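Local coordinates for protein apical membrane antigen 1 (Babesia divergens, PDB 4APM) that probably takes part in host-cell invasion at the moving junction of this apicomplexan parasite, as a membrane-anchored surface antigen that binds calcium, at residues Y220-A225 / D355-P360; K18-S24 / E215-M219. All blocks are in the same frame, centred on the assembly; numbering follows the deposited sequence.

Interaction 1: Y220-A225 / D355-P360; sequences YPVKDA and DAVPFP
The ring of F359 meets 220-225 along its edge: the carbonyl oxygen of K223 and CB of A225 lie near the ring plane, with F359 CD2 3.8 Å from A225 CB. P360 CD covers one face of the same ring, offset toward the rim, and the backbone O of D224 approaches obliquely. At the other end of the contact Y220 is met obliquely by V357 CG2 and by the backbone O of D355, which is 3.4 Å from Y220 CD1; the side chains of Y220 and V357 cross at about a right angle. Between the two rings the backbones form a single beta bridge, V222 opposite V357. V357 N donates to P221 O at 2.9 Å and K223 N to V357 O at 2.9 Å, the second bond nearly straight at 167°. A CA-H...O contact from A356 CA shares P221 O, at 3.1 Å. A type II turn from V222 to A225 then leads 220-225 into strand 225-231. V222 CG1, anti to the backbone N (chi1 -173°), reaches F359 CA at 3.8 Å. Polar ends turn to other partners: Y220 OH to E214, K223 NZ to E407, D224 to S408 and G341, D355 to S350. The join therefore rests on main-chain bonds and apolar packing, while the charged groups tie it to neighbouring loops.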
loop_
_atom_site.group_PDB
_atom_site.type_symbol
_atom_site.label_atom_id
_atom_site.label_comp_id
_atom_site.label_asym_id
_atom_site.label_seq_id
_atom_site.Cartn_x
_atom_site.Cartn_y
_atom_site.Cartn_z
ATOM N N TYR A 220 2.919 6.416 -0.186
ATOM C CA TYR A 220 2.209 7.445 -0.948
ATOM C C TYR A 220 2.099 7.156 -2.429
ATOM O O TYR A 220 3.084 6.793 -3.073
ATOM C CB TYR A 220 2.802 8.846 -0.687
ATOM C CG TYR A 220 3.044 9.093 0.784
ATOM C CD1 TYR A 220 1.979 9.248 1.669
ATOM C CD2 TYR A 220 4.327 9.034 1.311
ATOM C CE1 TYR A 220 2.197 9.395 3.032
ATOM C CE2 TYR A 220 4.555 9.184 2.675
ATOM C CZ TYR A 220 3.492 9.368 3.525
ATOM O OH TYR A 220 3.727 9.504 4.881
ATOM N N PRO A 221 0.898 7.381 -2.997
ATOM C CA PRO A 221 0.802 7.423 -4.449
ATOM C C PRO A 221 1.892 8.358 -5.038
ATOM O O PRO A 221 2.166 9.425 -4.466
ATOM C CB PRO A 221 -0.602 8.011 -4.686
ATOM C CG PRO A 221 -1.363 7.662 -3.456
ATOM C CD PRO A 221 -0.355 7.797 -2.346
ATOM N N VAL A 222 2.535 7.944 -6.126
ATOM C CA VAL A 222 3.422 8.843 -6.849
ATOM C C VAL A 222 2.666 9.513 -8.005
ATOM O O VAL A 222 2.158 8.829 -8.932
ATOM C CB VAL A 222 4.683 8.128 -7.344
ATOM C CG1 VAL A 222 5.662 9.127 -7.939
ATOM C CG2 VAL A 222 5.338 7.352 -6.191
ATOM N N LYS A 223 2.536 10.843 -7.910
ATOM C CA LYS A 223 1.788 11.648 -8.891
ATOM C C LYS A 223 2.529 11.643 -10.207
ATOM O O LYS A 223 3.750 11.550 -10.216
ATOM C CB LYS A 223 1.624 13.090 -8.387
ATOM C CG LYS A 223 0.723 13.947 -9.250
ATOM C CD LYS A 223 0.352 15.261 -8.567
ATOM C CE LYS A 223 1.546 15.925 -7.907
ATOM N NZ LYS A 223 1.245 17.320 -7.470
ATOM N N ASP A 224 1.779 11.657 -11.307
ATOM C CA ASP A 224 2.332 11.727 -12.677
ATOM C C ASP A 224 3.220 10.547 -13.034
ATOM O O ASP A 224 4.186 10.700 -13.790
ATOM C CB ASP A 224 3.089 13.040 -12.898
ATOM C CG ASP A 224 2.221 14.251 -12.673
ATOM O OD1 ASP A 224 1.080 14.301 -13.178
ATOM O OD2 ASP A 224 2.659 15.139 -11.945
ATOM N N ALA A 225 2.901 9.371 -12.491
ATOM C CA ALA A 225 3.777 8.187 -12.635
ATOM C C ALA A 225 3.022 6.956 -13.054
ATOM O O ALA A 225 1.900 6.701 -12.588
ATOM C CB ALA A 225 4.528 7.913 -11.335
ATOM N N ASP A 355 -2.785 12.483 -1.096
ATOM C CA ASP A 355 -1.641 12.124 -0.266
ATOM C C ASP A 355 -0.446 11.833 -1.105
ATOM O O ASP A 355 0.578 11.366 -0.611
ATOM C CB ASP A 355 -1.941 10.938 0.598
ATOM C CG ASP A 355 -2.845 11.271 1.721
ATOM O OD1 ASP A 355 -2.932 12.467 2.097
ATOM O OD2 ASP A 355 -3.446 10.336 2.267
ATOM N N ALA A 356 -0.562 12.111 -2.385
ATOM C CA ALA A 356 0.522 11.808 -3.278
ATOM C C ALA A 356 1.806 12.630 -3.060
ATOM O O ALA A 356 1.817 13.734 -2.521
ATOM C CB ALA A 356 0.065 11.878 -4.723
ATOM N N VAL A 357 2.859 12.100 -3.633
ATOM C CA VAL A 357 4.182 12.594 -3.507
ATOM C C VAL A 357 4.575 12.850 -4.956
ATOM O O VAL A 357 4.165 12.097 -5.838
ATOM C CB VAL A 357 5.019 11.478 -2.827
ATOM C CG1 VAL A 357 6.091 10.870 -3.716
ATOM C CG2 VAL A 357 5.487 11.897 -1.441
ATOM N N PRO A 358 5.264 13.968 -5.235
ATOM C CA PRO A 358 5.543 14.276 -6.644
ATOM C C PRO A 358 6.470 13.253 -7.282
ATOM O O PRO A 358 7.294 12.658 -6.582
ATOM C CB PRO A 358 6.240 15.651 -6.573
ATOM C CG PRO A 358 6.694 15.793 -5.154
ATOM C CD PRO A 358 5.634 15.087 -4.353
ATOM N N PHE A 359 6.333 13.045 -8.595
ATOM C CA PHE A 359 7.318 12.280 -9.393
ATOM C C PHE A 359 8.743 12.761 -9.052
ATOM O O PHE A 359 8.938 13.949 -8.779
ATOM C CB PHE A 359 7.031 12.444 -10.905
ATOM C CG PHE A 359 7.854 11.533 -11.779
ATOM C CD1 PHE A 359 9.177 11.815 -12.028
ATOM C CD2 PHE A 359 7.331 10.342 -12.248
ATOM C CE1 PHE A 359 9.959 10.952 -12.761
ATOM C CE2 PHE A 359 8.104 9.463 -12.977
ATOM C CZ PHE A 359 9.424 9.774 -13.246
ATOM N N PRO A 360 9.732 11.837 -8.976
ATOM C CA PRO A 360 11.057 12.340 -8.583
ATOM C C PRO A 360 11.851 12.906 -9.775
ATOM O O PRO A 360 12.594 12.181 -10.440
ATOM C CB PRO A 360 11.741 11.104 -7.984
ATOM C CG PRO A 360 11.100 9.948 -8.669
ATOM C CD PRO A 360 9.679 10.360 -8.977
#

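Interaction 2: K18-S24 / E215-M219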
loop_
_atom_site.group_PDB
_atom_site.type_symbol
_atom_site.label_atom_id
_atom_site.label_comp_id
_atom_site.label_asym_id
_atom_site.label_seq_id
_atom_site.Cartn_x
_atom_site.Cartn_y
_atom_site.Cartn_z
ATOM N N LYS A 18 11.644 0.475 -2.035
ATOM C CA LYS A 18 10.436 0.377 -1.209
ATOM C C LYS A 18 9.286 -0.389 -1.917
ATOM O O LYS A 18 8.450 -1.023 -1.261
ATOM C CB LYS A 18 9.991 1.775 -0.753
ATOM C CG LYS A 18 9.515 2.711 -1.860
ATOM C CD LYS A 18 9.118 4.084 -1.296
ATOM C CE LYS A 18 10.329 5.013 -1.131
ATOM N NZ LYS A 18 10.908 5.380 -2.477
ATOM N N PHE A 19 9.272 -0.380 -3.254
ATOM C CA PHE A 19 8.115 -0.872 -3.986
ATOM C C PHE A 19 8.173 -2.397 -4.086
ATOM O O PHE A 19 7.195 -3.066 -4.435
ATOM C CB PHE A 19 8.028 -0.186 -5.357
ATOM C CG PHE A 19 7.629 1.267 -5.267
ATOM C CD1 PHE A 19 6.287 1.625 -5.116
ATOM C CD2 PHE A 19 8.599 2.269 -5.185
ATOM C CE1 PHE A 19 5.917 2.954 -4.890
ATOM C CE2 PHE A 19 8.229 3.618 -5.018
ATOM C CZ PHE A 19 6.885 3.959 -4.867
ATOM N N ASP A 20 9.321 -2.949 -3.731
ATOM C CA ASP A 20 9.468 -4.380 -3.638
ATOM C C ASP A 20 8.918 -4.824 -2.284
ATOM O O ASP A 20 9.666 -5.000 -1.297
ATOM C CB ASP A 20 10.936 -4.768 -3.812
ATOM C CG ASP A 20 11.137 -6.272 -3.954
ATOM O OD1 ASP A 20 10.198 -7.060 -3.674
ATOM O OD2 ASP A 20 12.260 -6.654 -4.330
ATOM N N LEU A 21 7.590 -4.966 -2.246
ATOM C CA LEU A 21 6.857 -5.257 -1.020
ATOM C C LEU A 21 7.186 -6.623 -0.365
ATOM O O LEU A 21 7.048 -6.766 0.862
ATOM C CB LEU A 21 5.340 -5.074 -1.260
ATOM C CG LEU A 21 4.942 -3.574 -1.293
ATOM C CD1 LEU A 21 3.565 -3.389 -1.902
ATOM C CD2 LEU A 21 4.951 -2.990 0.117
ATOM N N ALA A 22 7.667 -7.600 -1.155
ATOM C CA ALA A 22 8.219 -8.844 -0.578
ATOM C C ALA A 22 9.377 -8.544 0.394
ATOM O O ALA A 22 9.522 -9.207 1.420
ATOM C CB ALA A 22 8.679 -9.823 -1.675
ATOM N N LYS A 23 10.210 -7.559 0.052
ATOM C CA LYS A 23 11.305 -7.135 0.951
ATOM C C LYS A 23 10.890 -6.114 2.004
ATOM O O LYS A 23 11.257 -6.263 3.147
ATOM C CB LYS A 23 12.486 -6.551 0.183
ATOM C CG LYS A 23 13.101 -7.445 -0.871
ATOM C CD LYS A 23 14.459 -6.845 -1.248
ATOM C CE LYS A 23 14.888 -7.218 -2.652
ATOM N NZ LYS A 23 15.147 -8.673 -2.819
ATOM N N SER A 24 10.258 -5.008 1.587
ATOM C CA SER A 24 9.969 -3.900 2.518
ATOM C C SER A 24 8.840 -4.206 3.507
ATOM O O SER A 24 8.859 -3.718 4.639
ATOM C CB SER A 24 9.623 -2.649 1.745
ATOM O OG SER A 24 8.500 -2.881 0.931
ATOM N N GLU A 215 10.066 5.987 5.299
ATOM C CA GLU A 215 11.046 6.090 4.206
ATOM C C GLU A 215 11.230 4.753 3.469
ATOM O O GLU A 215 11.695 4.723 2.331
ATOM C CB GLU A 215 12.399 6.577 4.761
ATOM C CG GLU A 215 12.293 7.692 5.805
ATOM C CD GLU A 215 13.308 7.545 6.926
ATOM O OE1 GLU A 215 14.477 7.222 6.640
ATOM O OE2 GLU A 215 12.929 7.715 8.102
ATOM N N ASN A 216 10.902 3.646 4.137
ATOM C CA ASN A 216 11.241 2.297 3.634
ATOM C C ASN A 216 10.069 1.589 2.940
ATOM O O ASN A 216 10.242 0.547 2.321
ATOM C CB ASN A 216 11.758 1.424 4.787
ATOM C CG ASN A 216 13.197 1.748 5.174
ATOM O OD1 ASN A 216 13.935 2.351 4.402
ATOM N ND2 ASN A 216 13.608 1.310 6.354
ATOM N N CYS A 217 8.871 2.129 3.131
ATOM C CA CYS A 217 7.625 1.525 2.651
ATOM C C CYS A 217 7.013 2.498 1.649
ATOM O O CYS A 217 7.156 3.707 1.814
ATOM C CB CYS A 217 6.659 1.355 3.832
ATOM S SG CYS A 217 7.117 0.101 5.042
ATOM N N PRO A 218 6.304 1.988 0.628
ATOM C CA PRO A 218 5.689 2.897 -0.343
ATOM C C PRO A 218 4.346 3.445 0.164
ATOM O O PRO A 218 3.299 3.006 -0.296
ATOM C CB PRO A 218 5.445 1.973 -1.549
ATOM C CG PRO A 218 5.160 0.639 -0.915
ATOM C CD PRO A 218 6.129 0.569 0.234
ATOM N N MET A 219 4.386 4.440 1.047
ATOM C CA MET A 219 3.175 4.916 1.726
ATOM C C MET A 219 2.343 5.878 0.890
ATOM O O MET A 219 1.172 6.088 1.187
ATOM C CB MET A 219 3.521 5.561 3.078
ATOM C CG MET A 219 4.319 4.642 4.010
ATOM S SD MET A 219 3.541 3.016 4.268
ATOM C CE MET A 219 1.936 3.503 4.852
#
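With chi1 at 66°, K18 CG sits between the backbone N and the carbonyl carbon, and the chain is extended at chi2 only, then bent at chi3 and chi4. These torsions carry K18 CD past C217 O and K18 CE to 3.7 Å from E215 O; K18 CB, set by the backbone, lies 3.3 Å from N216 O, so the aliphatic part of the lysine skirts three successive carbonyls at the end of helix 213-216. K18 NZ hydrogen-bonds to Y15 O, in helix 8-16 just before the segment, and makes a cation-pi contact with the Y15 ring. S24 OG, also between its N and carbonyl carbon (chi1 59°), donates to K18 O at 2.9 Å, tilted 30° from the carbonyl plane, while S24 CB rests 3.3 Å from N216 O. The start of helix 21-24, N-capped by D20, whose carbonyl oxygen accepts from both K23 N and S24 N, packs beside the C-terminal exit of helix 213-216, which C217 is the first residue to leave. C217 also carries the disulfide to C51, which ties this exit covalently to an earlier part of the chain. P218, the centre of an inverse gamma turn, is the residue most enclosed by 18-24. P218 CD lies 3.2 Å from K18 O, L21 CD2 reaches the same P218 CD at 3.8 Å, and F19 CE1 meets P218 CB at 3.5 Å, obliquely to the ring, as the two side chains slide past each other in opposite directions. No hydrogen bond crosses between the segments; V348 packs against P218 as well.

How the interactions relate
Interactions 1 and 2 are linked by continuous chain, since 215-219 runs straight into 220-225, on the way from helix 213-216 to strand 225-231. Their centres are about 15 Å apart, and they meet where V222 CG2 lies 4.0 Å from F19 CZ. The partners come from widely separated parts of the sequence, one near the start and one late in the chain: 18-24 follows helix 8-16, whereas 355-360 lies in the loop between strands 342-346 and 367-368. Y15 of helix 8-16 touches both sites, packing on V222 and V357 and binding K18. The connector is thus held successively by early and late parts of the chain, away from the calcium site.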